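Local coordinates for protein succinate-semialdehyde dehydrogenase (NAD(P)(+)) (Marinobacter aquaeolei, PDB 3RH9) that probably oxidises succinate semialdehyde to succinate with NAD+ or NADP+ as cofactor, as a member of the aldehyde dehydrogenase family, at residues A61-L64 / T65-W68; I70-R73 / R74-E78; I161-I164 / A165-L168; L188-I191 / A192-S195; G466-E469 / G470-F474. All coordinates share one frame; numbering follows the deposited sequence.

Contact 1 of 5, residues A61-L64 / T65-W68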
loop_
_atom_site.group_PDB
_atom_site.type_symbol
_atom_site.label_atom_id
_atom_site.label_comp_id
_atom_site.label_asym_id
_atom_site.label_seq_id
_atom_site.Cartn_x
_atom_site.Cartn_y
_atom_site.Cartn_z
ATOM N N ALA A 61 23.870 4.000 -6.567
ATOM C CA ALA A 61 23.279 4.454 -7.817
ATOM C C ALA A 61 22.078 5.354 -7.572
ATOM O O ALA A 61 21.600 6.012 -8.499
ATOM C CB ALA A 61 22.880 3.271 -8.692
ATOM N N LEU A 62 21.589 5.379 -6.331
ATOM C CA LEU A 62 20.406 6.178 -5.988
ATOM C C LEU A 62 20.744 7.643 -6.026
ATOM O O LEU A 62 21.582 8.104 -5.261
ATOM C CB LEU A 62 19.894 5.852 -4.590
ATOM C CG LEU A 62 18.603 6.604 -4.247
ATOM C CD1 LEU A 62 17.470 6.071 -5.099
ATOM C CD2 LEU A 62 18.265 6.490 -2.763
ATOM N N ARG A 63 20.098 8.398 -6.894
ATOM C CA ARG A 63 20.431 9.811 -6.939
ATOM C C ARG A 63 19.229 10.682 -6.626
ATOM O O ARG A 63 18.415 10.990 -7.500
ATOM C CB ARG A 63 21.048 10.162 -8.274
ATOM C CG ARG A 63 22.308 9.416 -8.521
ATOM C CD ARG A 63 23.097 10.171 -9.499
ATOM N NE ARG A 63 24.308 9.477 -9.890
ATOM C CZ ARG A 63 24.998 9.825 -10.967
ATOM N NH1 ARG A 63 24.557 10.841 -11.714
ATOM N NH2 ARG A 63 26.101 9.160 -11.302
ATOM N N LEU A 64 19.118 11.054 -5.352
ATOM C CA LEU A 64 17.958 11.790 -4.889
ATOM C C LEU A 64 18.091 13.228 -5.341
ATOM O O LEU A 64 17.267 13.749 -6.092
ATOM C CB LEU A 64 17.809 11.672 -3.367
ATOM C CG LEU A 64 17.295 10.284 -2.939
ATOM C CD1 LEU A 64 16.925 10.212 -1.456
ATOM C CD2 LEU A 64 16.108 9.853 -3.820
ATOM N N THR A 65 19.186 13.837 -4.927
ATOM C CA THR A 65 19.409 15.258 -5.126
ATOM C C THR A 65 19.771 15.669 -6.569
ATOM O O THR A 65 19.424 16.769 -7.002
ATOM C CB THR A 65 20.445 15.755 -4.126
ATOM O OG1 THR A 65 20.687 17.129 -4.382
ATOM C CG2 THR A 65 21.724 14.983 -4.261
ATOM N N ASN A 66 20.445 14.781 -7.305
ATOM C CA ASN A 66 20.752 14.978 -8.733
ATOM C C ASN A 66 20.234 13.819 -9.598
ATOM O O ASN A 66 21.026 13.030 -10.135
ATOM C CB ASN A 66 22.262 15.111 -8.944
ATOM C CG ASN A 66 23.054 14.032 -8.201
ATOM O OD1 ASN A 66 22.511 13.305 -7.349
ATOM N ND2 ASN A 66 24.345 13.927 -8.512
ATOM N N PRO A 67 18.898 13.712 -9.737
ATOM C CA PRO A 67 18.259 12.547 -10.375
ATOM C C PRO A 67 18.717 12.300 -11.817
ATOM O O PRO A 67 19.154 13.227 -12.507
ATOM C CB PRO A 67 16.771 12.913 -10.339
ATOM C CG PRO A 67 16.767 14.419 -10.177
ATOM C CD PRO A 67 17.895 14.679 -9.258
ATOM N N TRP A 68 18.639 11.044 -12.248
ATOM C CA TRP A 68 18.859 10.679 -13.651
ATOM C C TRP A 68 17.739 11.276 -14.473
ATOM O O TRP A 68 16.579 11.017 -14.196
ATOM C CB TRP A 68 18.848 9.152 -13.815
ATOM C CG TRP A 68 19.921 8.467 -13.033
ATOM C CD1 TRP A 68 19.807 7.895 -11.794
ATOM C CD2 TRP A 68 21.289 8.308 -13.425
ATOM N NE1 TRP A 68 21.021 7.387 -11.394
ATOM C CE2 TRP A 68 21.948 7.633 -12.376
ATOM C CE3 TRP A 68 22.026 8.686 -14.557
ATOM C CZ2 TRP A 68 23.301 7.315 -12.433
ATOM C CZ3 TRP A 68 23.364 8.367 -14.613
ATOM C CH2 TRP A 68 23.988 7.684 -13.560
#

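Contact 2 of 5, residues I70-R73 / R74-E78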
loop_
_atom_site.group_PDB
_atom_site.type_symbol
_atom_site.label_atom_id
_atom_site.label_comp_id
_atom_site.label_asym_id
_atom_site.label_seq_id
_atom_site.Cartn_x
_atom_site.Cartn_y
_atom_site.Cartn_z
ATOM N N ILE A 70 14.752 12.347 -16.907
ATOM C CA ILE A 70 13.663 11.505 -17.411
ATOM C C ILE A 70 13.907 10.916 -18.805
ATOM O O ILE A 70 13.423 9.828 -19.102
ATOM C CB ILE A 70 12.322 12.243 -17.406
ATOM C CG1 ILE A 70 11.180 11.276 -17.714
ATOM C CG2 ILE A 70 12.324 13.351 -18.422
ATOM C CD1 ILE A 70 9.849 11.697 -17.127
ATOM N N GLU A 71 14.662 11.621 -19.650
ATOM C CA GLU A 71 15.027 11.103 -20.981
ATOM C C GLU A 71 16.081 10.015 -20.902
ATOM O O GLU A 71 16.097 9.098 -21.732
ATOM C CB GLU A 71 15.517 12.217 -21.910
ATOM C CG GLU A 71 14.406 13.140 -22.366
ATOM C CD GLU A 71 13.194 12.378 -22.890
ATOM O OE1 GLU A 71 13.383 11.446 -23.710
ATOM O OE2 GLU A 71 12.057 12.718 -22.491
ATOM N N THR A 72 16.968 10.120 -19.918
ATOM C CA THR A 72 17.944 9.065 -19.718
ATOM C C THR A 72 17.223 7.773 -19.352
ATOM O O THR A 72 17.452 6.737 -19.969
ATOM C CB THR A 72 18.980 9.415 -18.638
ATOM O OG1 THR A 72 19.839 10.451 -19.119
ATOM C CG2 THR A 72 19.830 8.212 -18.315
ATOM N N ARG A 73 16.355 7.842 -18.347
ATOM C CA ARG A 73 15.595 6.678 -17.902
ATOM C C ARG A 73 14.751 6.112 -19.039
ATOM O O ARG A 73 14.636 4.900 -19.209
ATOM C CB ARG A 73 14.688 7.051 -16.738
ATOM C CG ARG A 73 15.382 7.176 -15.397
ATOM C CD ARG A 73 14.372 7.574 -14.333
ATOM N NE ARG A 73 14.345 9.026 -14.224
ATOM C CZ ARG A 73 13.299 9.758 -13.853
ATOM N NH1 ARG A 73 12.134 9.190 -13.542
ATOM N NH2 ARG A 73 13.428 11.080 -13.797
ATOM N N ARG A 74 14.164 7.007 -19.824
ATOM C CA ARG A 74 13.367 6.633 -20.992
ATOM C C ARG A 74 14.167 5.783 -21.985
ATOM O O ARG A 74 13.652 4.817 -22.541
ATOM C CB ARG A 74 12.832 7.906 -21.645
ATOM C CG ARG A 74 12.180 7.761 -22.984
ATOM C CD ARG A 74 11.545 9.091 -23.339
ATOM N NE ARG A 74 10.117 9.018 -23.117
ATOM C CZ ARG A 74 9.369 9.993 -22.621
ATOM N NH1 ARG A 74 9.903 11.156 -22.271
ATOM N NH2 ARG A 74 8.072 9.780 -22.459
ATOM N N LYS A 75 15.431 6.137 -22.178
ATOM C CA LYS A 75 16.314 5.416 -23.086
ATOM C C LYS A 75 16.633 4.002 -22.579
ATOM O O LYS A 75 16.686 3.056 -23.378
ATOM C CB LYS A 75 17.606 6.217 -23.322
ATOM C CG LYS A 75 18.495 5.682 -24.435
ATOM C CD LYS A 75 17.689 5.494 -25.730
ATOM C CE LYS A 75 18.556 5.611 -26.995
ATOM N NZ LYS A 75 19.702 4.652 -26.994
ATOM N N TRP A 76 16.847 3.863 -21.268
ATOM C CA TRP A 76 17.061 2.542 -20.658
ATOM C C TRP A 76 15.905 1.590 -20.973
ATOM O O TRP A 76 16.103 0.479 -21.459
ATOM C CB TRP A 76 17.127 2.640 -19.140
ATOM C CG TRP A 76 18.156 3.530 -18.582
ATOM C CD1 TRP A 76 19.275 3.963 -19.195
ATOM C CD2 TRP A 76 18.190 4.064 -17.247
ATOM N NE1 TRP A 76 20.000 4.758 -18.348
ATOM C CE2 TRP A 76 19.357 4.834 -17.142
ATOM C CE3 TRP A 76 17.339 3.968 -16.135
ATOM C CZ2 TRP A 76 19.705 5.516 -15.963
ATOM C CZ3 TRP A 76 17.684 4.642 -14.964
ATOM C CH2 TRP A 76 18.857 5.401 -14.888
ATOM N N LEU A 77 14.694 2.030 -20.638
ATOM C CA LEU A 77 13.494 1.245 -20.870
ATOM C C LEU A 77 13.437 0.851 -22.332
ATOM O O LEU A 77 13.246 -0.323 -22.665
ATOM C CB LEU A 77 12.243 2.045 -20.481
ATOM C CG LEU A 77 12.190 2.516 -19.020
ATOM C CD1 LEU A 77 11.098 3.531 -18.761
ATOM C CD2 LEU A 77 12.034 1.316 -18.118
ATOM N N GLU A 78 13.622 1.838 -23.206
ATOM C CA GLU A 78 13.544 1.607 -24.649
ATOM C C GLU A 78 14.571 0.581 -25.114
ATOM O O GLU A 78 14.237 -0.340 -25.869
ATOM C CB GLU A 78 13.698 2.914 -25.416
ATOM C CG GLU A 78 12.395 3.671 -25.615
ATOM C CD GLU A 78 12.615 5.147 -25.946
ATOM O OE1 GLU A 78 13.786 5.581 -26.111
ATOM O OE2 GLU A 78 11.603 5.878 -26.029
#

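Contact 3 of 5, residues I161-I164 / A165-L168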
loop_
_atom_site.group_PDB
_atom_site.type_symbol
_atom_site.label_atom_id
_atom_site.label_comp_id
_atom_site.label_asym_id
_atom_site.label_seq_id
_atom_site.Cartn_x
_atom_site.Cartn_y
_atom_site.Cartn_z
ATOM N N ILE A 161 10.548 -14.603 -16.967
ATOM C CA ILE A 161 10.818 -13.288 -17.546
ATOM C C ILE A 161 9.655 -12.297 -17.445
ATOM O O ILE A 161 9.870 -11.109 -17.372
ATOM C CB ILE A 161 11.309 -13.361 -19.006
ATOM C CG1 ILE A 161 12.234 -12.183 -19.303
ATOM C CG2 ILE A 161 10.155 -13.353 -19.975
ATOM C CD1 ILE A 161 13.512 -12.152 -18.472
ATOM N N GLY A 162 8.425 -12.780 -17.445
ATOM C CA GLY A 162 7.279 -11.887 -17.378
ATOM C C GLY A 162 7.157 -11.126 -16.063
ATOM O O GLY A 162 6.980 -9.905 -16.057
HETATM N N MSE A 163 7.247 -11.850 -14.949
HETATM C CA MSE A 163 7.161 -11.229 -13.637
HETATM C C MSE A 163 8.141 -10.075 -13.506
HETATM O O MSE A 163 7.738 -8.925 -13.337
HETATM C CB MSE A 163 7.419 -12.244 -12.518
HETATM C CG MSE A 163 6.318 -13.264 -12.345
HETATM SE SE MSE A 163 4.551 -12.433 -12.517
HETATM C CE MSE A 163 3.483 -14.047 -12.152
ATOM N N ILE A 164 9.431 -10.383 -13.582
ATOM C CA ILE A 164 10.442 -9.370 -13.365
ATOM C C ILE A 164 10.209 -8.142 -14.251
ATOM O O ILE A 164 10.500 -7.023 -13.844
ATOM C CB ILE A 164 11.847 -9.921 -13.598
ATOM C CG1 ILE A 164 12.885 -8.954 -13.022
ATOM C CG2 ILE A 164 12.067 -10.154 -15.081
ATOM C CD1 ILE A 164 12.564 -8.462 -11.616
ATOM N N ALA A 165 9.668 -8.358 -15.447
ATOM C CA ALA A 165 9.460 -7.275 -16.409
ATOM C C ALA A 165 8.463 -6.247 -15.890
ATOM O O ALA A 165 8.631 -5.046 -16.111
ATOM C CB ALA A 165 9.005 -7.824 -17.745
ATOM N N LYS A 166 7.425 -6.731 -15.206
ATOM C CA LYS A 166 6.418 -5.862 -14.608
ATOM C C LYS A 166 7.054 -4.986 -13.538
ATOM O O LYS A 166 6.736 -3.807 -13.412
ATOM C CB LYS A 166 5.278 -6.670 -13.972
ATOM C CG LYS A 166 4.495 -7.585 -14.921
ATOM C CD LYS A 166 3.563 -8.504 -14.125
ATOM C CE LYS A 166 2.573 -9.238 -15.022
ATOM N NZ LYS A 166 1.543 -10.028 -14.243
ATOM N N LYS A 167 7.953 -5.561 -12.758
ATOM C CA LYS A 167 8.482 -4.837 -11.621
ATOM C C LYS A 167 9.576 -3.863 -12.025
ATOM O O LYS A 167 9.663 -2.766 -11.491
ATOM C CB LYS A 167 8.998 -5.800 -10.547
ATOM C CG LYS A 167 7.967 -6.764 -10.014
ATOM C CD LYS A 167 8.505 -7.537 -8.813
ATOM C CE LYS A 167 7.503 -8.575 -8.346
ATOM N NZ LYS A 167 6.224 -7.948 -7.920
ATOM N N LEU A 168 10.415 -4.272 -12.967
ATOM C CA LEU A 168 11.626 -3.523 -13.268
ATOM C C LEU A 168 11.346 -2.342 -14.183
ATOM O O LEU A 168 11.945 -1.289 -14.038
ATOM C CB LEU A 168 12.689 -4.436 -13.855
ATOM C CG LEU A 168 14.055 -3.780 -14.033
ATOM C CD1 LEU A 168 14.366 -2.888 -12.838
ATOM C CD2 LEU A 168 15.160 -4.822 -14.273
#

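Contact 4 of 5, residues L188-I191 / A192-S195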
loop_
_atom_site.group_PDB
_atom_site.type_symbol
_atom_site.label_atom_id
_atom_site.label_comp_id
_atom_site.label_asym_id
_atom_site.label_seq_id
_atom_site.Cartn_x
_atom_site.Cartn_y
_atom_site.Cartn_z
ATOM N N LEU A 188 18.116 -19.077 -14.655
ATOM C CA LEU A 188 18.871 -18.916 -15.891
ATOM C C LEU A 188 18.250 -17.887 -16.821
ATOM O O LEU A 188 18.948 -17.238 -17.605
ATOM C CB LEU A 188 19.041 -20.255 -16.620
ATOM C CG LEU A 188 19.478 -21.444 -15.758
ATOM C CD1 LEU A 188 19.338 -22.725 -16.554
ATOM C CD2 LEU A 188 20.894 -21.259 -15.202
ATOM N N THR A 189 16.935 -17.746 -16.752
ATOM C CA THR A 189 16.282 -16.772 -17.595
ATOM C C THR A 189 16.742 -15.434 -17.063
ATOM O O THR A 189 16.982 -14.501 -17.822
ATOM C CB THR A 189 14.753 -16.911 -17.557
ATOM O OG1 THR A 189 14.389 -18.133 -18.194
ATOM C CG2 THR A 189 14.086 -15.792 -18.311
HETATM N N MSE A 190 16.888 -15.362 -15.744
HETATM C CA MSE A 190 17.289 -14.126 -15.101
HETATM C C MSE A 190 18.717 -13.781 -15.507
HETATM O O MSE A 190 19.029 -12.634 -15.856
HETATM C CB MSE A 190 17.169 -14.234 -13.578
HETATM C CG MSE A 190 17.156 -12.874 -12.896
HETATM SE SE MSE A 190 15.661 -11.808 -13.593
HETATM C CE MSE A 190 16.435 -10.053 -13.468
ATOM N N ILE A 191 19.584 -14.780 -15.461
ATOM C CA ILE A 191 20.956 -14.557 -15.855
ATOM C C ILE A 191 21.012 -14.048 -17.297
ATOM O O ILE A 191 21.720 -13.086 -17.595
ATOM C CB ILE A 191 21.821 -15.809 -15.635
ATOM C CG1 ILE A 191 21.914 -16.099 -14.140
ATOM C CG2 ILE A 191 23.211 -15.587 -16.188
ATOM C CD1 ILE A 191 22.659 -17.341 -13.815
ATOM N N ALA A 192 20.231 -14.672 -18.177
ATOM C CA ALA A 192 20.180 -14.278 -19.584
ATOM C C ALA A 192 19.744 -12.828 -19.749
ATOM O O ALA A 192 20.349 -12.062 -20.505
ATOM C CB ALA A 192 19.254 -15.198 -20.359
ATOM N N PHE A 193 18.690 -12.461 -19.033
ATOM C CA PHE A 193 18.221 -11.084 -18.971
ATOM C C PHE A 193 19.342 -10.115 -18.537
ATOM O O PHE A 193 19.557 -9.075 -19.172
ATOM C CB PHE A 193 17.023 -10.992 -18.028
ATOM C CG PHE A 193 16.323 -9.680 -18.076
ATOM C CD1 PHE A 193 16.185 -9.002 -19.273
ATOM C CD2 PHE A 193 15.793 -9.123 -16.926
ATOM C CE1 PHE A 193 15.527 -7.776 -19.318
ATOM C CE2 PHE A 193 15.130 -7.905 -16.961
ATOM C CZ PHE A 193 14.993 -7.227 -18.152
ATOM N N PHE A 194 20.058 -10.452 -17.467
ATOM C CA PHE A 194 21.133 -9.589 -17.010
ATOM C C PHE A 194 22.248 -9.533 -18.025
ATOM O O PHE A 194 22.840 -8.483 -18.237
ATOM C CB PHE A 194 21.650 -9.997 -15.633
ATOM C CG PHE A 194 20.981 -9.272 -14.519
ATOM C CD1 PHE A 194 21.554 -8.146 -13.972
ATOM C CD2 PHE A 194 19.754 -9.678 -14.050
ATOM C CE1 PHE A 194 20.937 -7.456 -12.948
ATOM C CE2 PHE A 194 19.133 -8.988 -13.023
ATOM C CZ PHE A 194 19.725 -7.872 -12.476
ATOM N N SER A 195 22.529 -10.658 -18.670
ATOM C CA SER A 195 23.510 -10.652 -19.745
ATOM C C SER A 195 23.101 -9.664 -20.836
ATOM O O SER A 195 23.940 -8.904 -21.328
ATOM C CB SER A 195 23.695 -12.046 -20.339
ATOM O OG SER A 195 24.649 -12.002 -21.383
#

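Contact 5 of 5, residues G466-E469 / G470-F474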
loop_
_atom_site.group_PDB
_atom_site.type_symbol
_atom_site.label_atom_id
_atom_site.label_comp_id
_atom_site.label_asym_id
_atom_site.label_seq_id
_atom_site.Cartn_x
_atom_site.Cartn_y
_atom_site.Cartn_z
ATOM N N GLY A 466 1.311 -2.563 -13.702
ATOM C CA GLY A 466 0.777 -2.234 -15.011
ATOM C C GLY A 466 -0.110 -1.002 -14.997
ATOM O O GLY A 466 -0.580 -0.563 -13.941
ATOM N N GLY A 467 -0.337 -0.441 -16.177
ATOM C CA GLY A 467 -1.093 0.788 -16.301
ATOM C C GLY A 467 -0.479 1.922 -15.504
ATOM O O GLY A 467 0.678 1.866 -15.111
ATOM N N LEU A 468 -1.275 2.948 -15.252
ATOM C CA LEU A 468 -0.852 4.112 -14.496
ATOM C C LEU A 468 -0.426 3.762 -13.099
ATOM O O LEU A 468 0.680 4.076 -12.688
ATOM C CB LEU A 468 -2.009 5.083 -14.357
ATOM C CG LEU A 468 -1.549 6.496 -14.019
ATOM C CD1 LEU A 468 -1.275 7.224 -15.334
ATOM C CD2 LEU A 468 -2.591 7.243 -13.162
ATOM N N GLU A 469 -1.331 3.151 -12.342
ATOM C CA GLU A 469 -1.050 2.921 -10.934
ATOM C C GLU A 469 0.243 2.129 -10.765
ATOM O O GLU A 469 0.995 2.356 -9.813
ATOM C CB GLU A 469 -2.255 2.343 -10.148
ATOM C CG GLU A 469 -3.310 1.624 -10.955
ATOM C CD GLU A 469 -4.199 2.560 -11.773
ATOM O OE1 GLU A 469 -5.161 3.135 -11.205
ATOM O OE2 GLU A 469 -3.957 2.705 -13.003
ATOM N N GLY A 470 0.526 1.242 -11.716
ATOM C CA GLY A 470 1.771 0.495 -11.689
ATOM C C GLY A 470 3.003 1.387 -11.775
ATOM O O GLY A 470 4.034 1.122 -11.150
ATOM N N LEU A 471 2.908 2.446 -12.572
ATOM C CA LEU A 471 3.997 3.409 -12.686
ATOM C C LEU A 471 4.264 4.109 -11.361
ATOM O O LEU A 471 5.365 4.576 -11.136
ATOM C CB LEU A 471 3.683 4.462 -13.747
ATOM C CG LEU A 471 4.055 4.199 -15.203
ATOM C CD1 LEU A 471 3.253 5.120 -16.094
ATOM C CD2 LEU A 471 5.550 4.420 -15.413
ATOM N N PHE A 472 3.259 4.168 -10.493
ATOM C CA PHE A 472 3.392 4.855 -9.204
ATOM C C PHE A 472 3.770 3.954 -8.026
ATOM O O PHE A 472 3.780 4.405 -6.885
ATOM C CB PHE A 472 2.118 5.644 -8.861
ATOM C CG PHE A 472 2.005 6.939 -9.596
ATOM C CD1 PHE A 472 1.502 6.976 -10.879
ATOM C CD2 PHE A 472 2.417 8.122 -9.011
ATOM C CE1 PHE A 472 1.413 8.163 -11.561
ATOM C CE2 PHE A 472 2.325 9.317 -9.691
ATOM C CZ PHE A 472 1.829 9.333 -10.967
ATOM N N GLU A 473 4.079 2.697 -8.294
ATOM C CA GLU A 473 4.409 1.778 -7.221
ATOM C C GLU A 473 5.722 2.138 -6.538
ATOM O O GLU A 473 5.798 2.185 -5.308
ATOM C CB GLU A 473 4.485 0.348 -7.757
ATOM C CG GLU A 473 3.128 -0.276 -8.061
ATOM C CD GLU A 473 2.588 -1.076 -6.888
ATOM O OE1 GLU A 473 2.462 -0.506 -5.765
ATOM O OE2 GLU A 473 2.300 -2.284 -7.098
ATOM N N PHE A 474 6.755 2.389 -7.333
ATOM C CA PHE A 474 8.080 2.623 -6.775
ATOM C C PHE A 474 8.438 4.073 -6.482
ATOM O O PHE A 474 9.613 4.418 -6.448
ATOM C CB PHE A 474 9.137 1.996 -7.673
ATOM C CG PHE A 474 8.986 0.524 -7.795
ATOM C CD1 PHE A 474 8.295 -0.025 -8.862
ATOM C CD2 PHE A 474 9.482 -0.316 -6.810
ATOM C CE1 PHE A 474 8.143 -1.382 -8.970
ATOM C CE2 PHE A 474 9.323 -1.675 -6.908
ATOM C CZ PHE A 474 8.654 -2.209 -7.992
#

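Contact 1 of 5, residues A61-L64 / T65-W68
Arg63 and Trp68 form a local cation-pi stack within the loop that joins helix 48-61 to helix 70-86. The loop turns back on itself, so 61-64 and 65-68 run 127° apart. Arg63 reaches the indole with its chain extended from CG to NE. Its guanidinium lies nearly flat on the ring, 24° between the planes and 3.9 Å between the centres. The overlap is off-centre. Arg63 CZ sits 3.4 Å from Trp68 CZ2, and Arg63 NH2 lies by Trp68 CH2, so the charge rests on the six-membered ring near its rim. In this linker between the two helices, the Trp68 ring meets the Arg63 guanidinium on one face and Ala61 O at its edge. Trp68 NE1 gives an almost straight hydrogen bond of 3.3 Å to Ala61 O. The acceptor lies in the indole plane, and the bond fixes the ring's rotation while its face takes the guanidinium. Asn66 flanks the root of the arginine, with its OD1 3.6 Å from Arg63 CB. At the turn, Pro67 CA makes a CA-H...O contact of 3.3 Å with Arg63 O. Leu64 packs on Arg436 and Thr65 on Arg430, both of the second subunit.

Contact 2 of 5, residues I70-R73 / R74-E78
Residues 70-73 and 74-78 are successive turns at the start of helix 70-86, joined by regular i to i+4 hydrogen bonds. Arg74 N binds Ile70 O, and Lys75 N binds Glu71 O. Trp76 N binds Thr72 O, and Leu77 N closes the series with a nearly straight 3.2 Å bond to Arg73 O. The side chains add a salt bridge and an aromatic contact. Glu71 and Arg74 lie side by side and point the same way. Glu71 bends at chi2 (-49°), which turns its carboxylate forward, to Arg74. Arg74 NH1 then meets the syn side of Glu71 OE2 at 2.7 Å, with the acceptor close to the guanidinium plane. The bond is bent, 138° at the hydrogen, and NH1 stands somewhat out of the carboxylate plane. The two planar groups are 20° apart. Elsewhere on the helix, the indole of Trp76 lies against the preceding turn. Arg73 CA stands over its six-membered ring, 4.0 Å from the centroid, as a CH-pi contact. Arg73 CG comes within 3.5 Å of Trp76 CZ3. Thr72 CG2 is 3.5 Å from Trp76 NE1. An edge-to-face contact with Trp68 adds to the Trp76 packing. The polar end of Arg73 turns elsewhere: its NH1 binds Ala173 O at helix 162-174 and its NE binds Trp68 O. Arg74 NH2 binds Ala121 O on helix 103-123. Arg74 thus has both a carboxylate and a backbone carbonyl as partners. The acid probably balances its charge while the carbonyl ties the guanidinium to the neighbouring helix.

Contact 3 of 5, residues I161-I164 / A165-L168
Helix 162-174 forms part of a beta-alpha-beta crossover between strands 151-154 and 178-181; Ile161 precedes the helix, which begins at Gly162, and Ile161-Ile164 meet Ala165-Leu168 in its first turns. The backbone bonds here are mostly weak, among them the pair from Ala165 N to Ile161 O at 3.4 Å and to Gly162 O at 3.2 Å. The sound one is Leu168 N to Ile164 O, 2.9 Å, with the donor nearly in line with the carbonyl. Ala165 CB fits over the opening turn, 3.4 Å from Gly162 O. At the start of the helix, Glu109 OE2 accepts hydrogen bonds from Ile161 N and Gly162 N. The crossover is consistent with the Rossmann-type domain that binds the dinucleotide in aldehyde dehydrogenases. Ile164 and Leu168 face its sheet and touch Ile180. Lys166 runs out fully extended, and its CG passes 3.6 Å from Gly162 O. Its NZ ends 4.2 Å from SE of selenomethionine Met163. The side chain of Lys166 also comes within about 4 Å of that of Glu256, the predicted active-site residue. Lys167 instead bends at chi4 (-61°). Its NZ makes a salt bridge to Glu465 and hydrogen bonds to Ser231 and Thr233.

Contact 4 of 5, residues L188-I191 / A192-S195
Selenomethionine Met190 is modelled with its CE methyl at the ring edges of two consecutive phenylalanines, Phe193 and Phe194, but the placement of CE is doubtful. It comes too close to the edge of Phe194 to be trusted. Its approach to Phe193 CD2, about 3.6 Å from Met190 CE and near the plane of that ring, is therefore approximate too. Neither modelled contact places the methyl over a ring face. The Met190 chain leaves with CG opposite the backbone N (chi1 -162°), then bends at chi2 (58°) and chi3 (-148°). In the model these bends bring the methyl forward along the helix towards the next turn. The Phe194 ring also presents its edge to the backbone: Phe194 CD2 is 3.5 Å from Met190 O, which lies in the ring plane. The same carbonyl accepts the hydrogen bond of Phe194 N at 2.9 Å. It is one of four successive i to i+4 bonds between the segments, all regular. Ala192 N binds Leu188 O at 2.9 Å, Phe193 N binds Thr189 O, and Ser195 N binds Ile191 O at 2.8 Å. Ala192 CB adds a small contact, 3.4 Å from Leu188 O. Around the helix, Thr189 OG1 and Leu188 N both bind the carboxylate of Glu98. Leu188 and Ala192 pack on helix 88-99 through Ile94. Met190, Ile191 and Phe194 all touch Leu209 of strand 207-209. Helix 188-197 is thus the crossover helix of a beta-alpha-beta unit between parallel strands 178-181 and 207-209, as in Rossmann-type dinucleotide-binding domains.

Contact 5 of 5, residues G466-E469 / G470-F474
Leu468 O is approached by two backbone amides, Leu471 N at 2.8 Å and Phe472 N at 3.4 Å, both in weak hydrogen bonds. The ring of Phe472 meets the same oxygen edge-on: Phe472 CD1 is 3.5 Å from Leu468 O, which lies in the ring plane. Phe472 N has a sounder partner in Glu469 O at 3.0 Å, although this donor stands well above the carbonyl plane. The amide is therefore divided between an i+4 and an i+3 acceptor, as the short helix 467-471 comes to its end. In the first turn, Gly470 N binds Gly466 O at 3.1 Å. Gly466 and Gly467 both have positive phi, 86° and 58°, which suits glycine. Gly470 has no side chain, and its CA comes within 3.7 Å of Gly466 N. On the outer side, Leu468 and Phe472 lie side by side and point the same way. Their apolar contact is loose, 4.2 Å from Leu468 CG to Phe472 CE1. Leu471 is buried against helices 103-123 and 162-174. The Phe472 ring also meets Tyr145 of its own chain edge-to-face. Glu469 leads to the subunit interface, where its OE1 is hydrogen-bonded to Tyr145 OH of the second subunit. The segment is a short glycine-rich helical turn leading into strand 475-482, consistent with the C-terminal strand that takes part in subunit assembly in aldehyde dehydrogenases.

How the contacts relate
The contacts follow one another along the chain in the order 1 to 5, none enclosing another. Contacts 1 and 2 are neighbours, 14 Å between centres, where the loop after helix 48-61 passes into helix 70-86. The centres of contacts 3 and 4 are 12 Å apart. Their helices, 162-174 and 188-197, belong to consecutive crossovers of one six-stranded sheet, and Ile161 and Ile164 pack against Thr189, Phe193 and Met190. Contact 5, from the end of the chain, has its centre 13 Å from that of contact 3, and Phe474 touches Lys167. Helix 162-174 is central: contacts 2, 4 and 5 all place side chains on it, and the centre of contact 3 lies 8 Å from the chain's centre. Contacts 1 and 5 reach the second subunit.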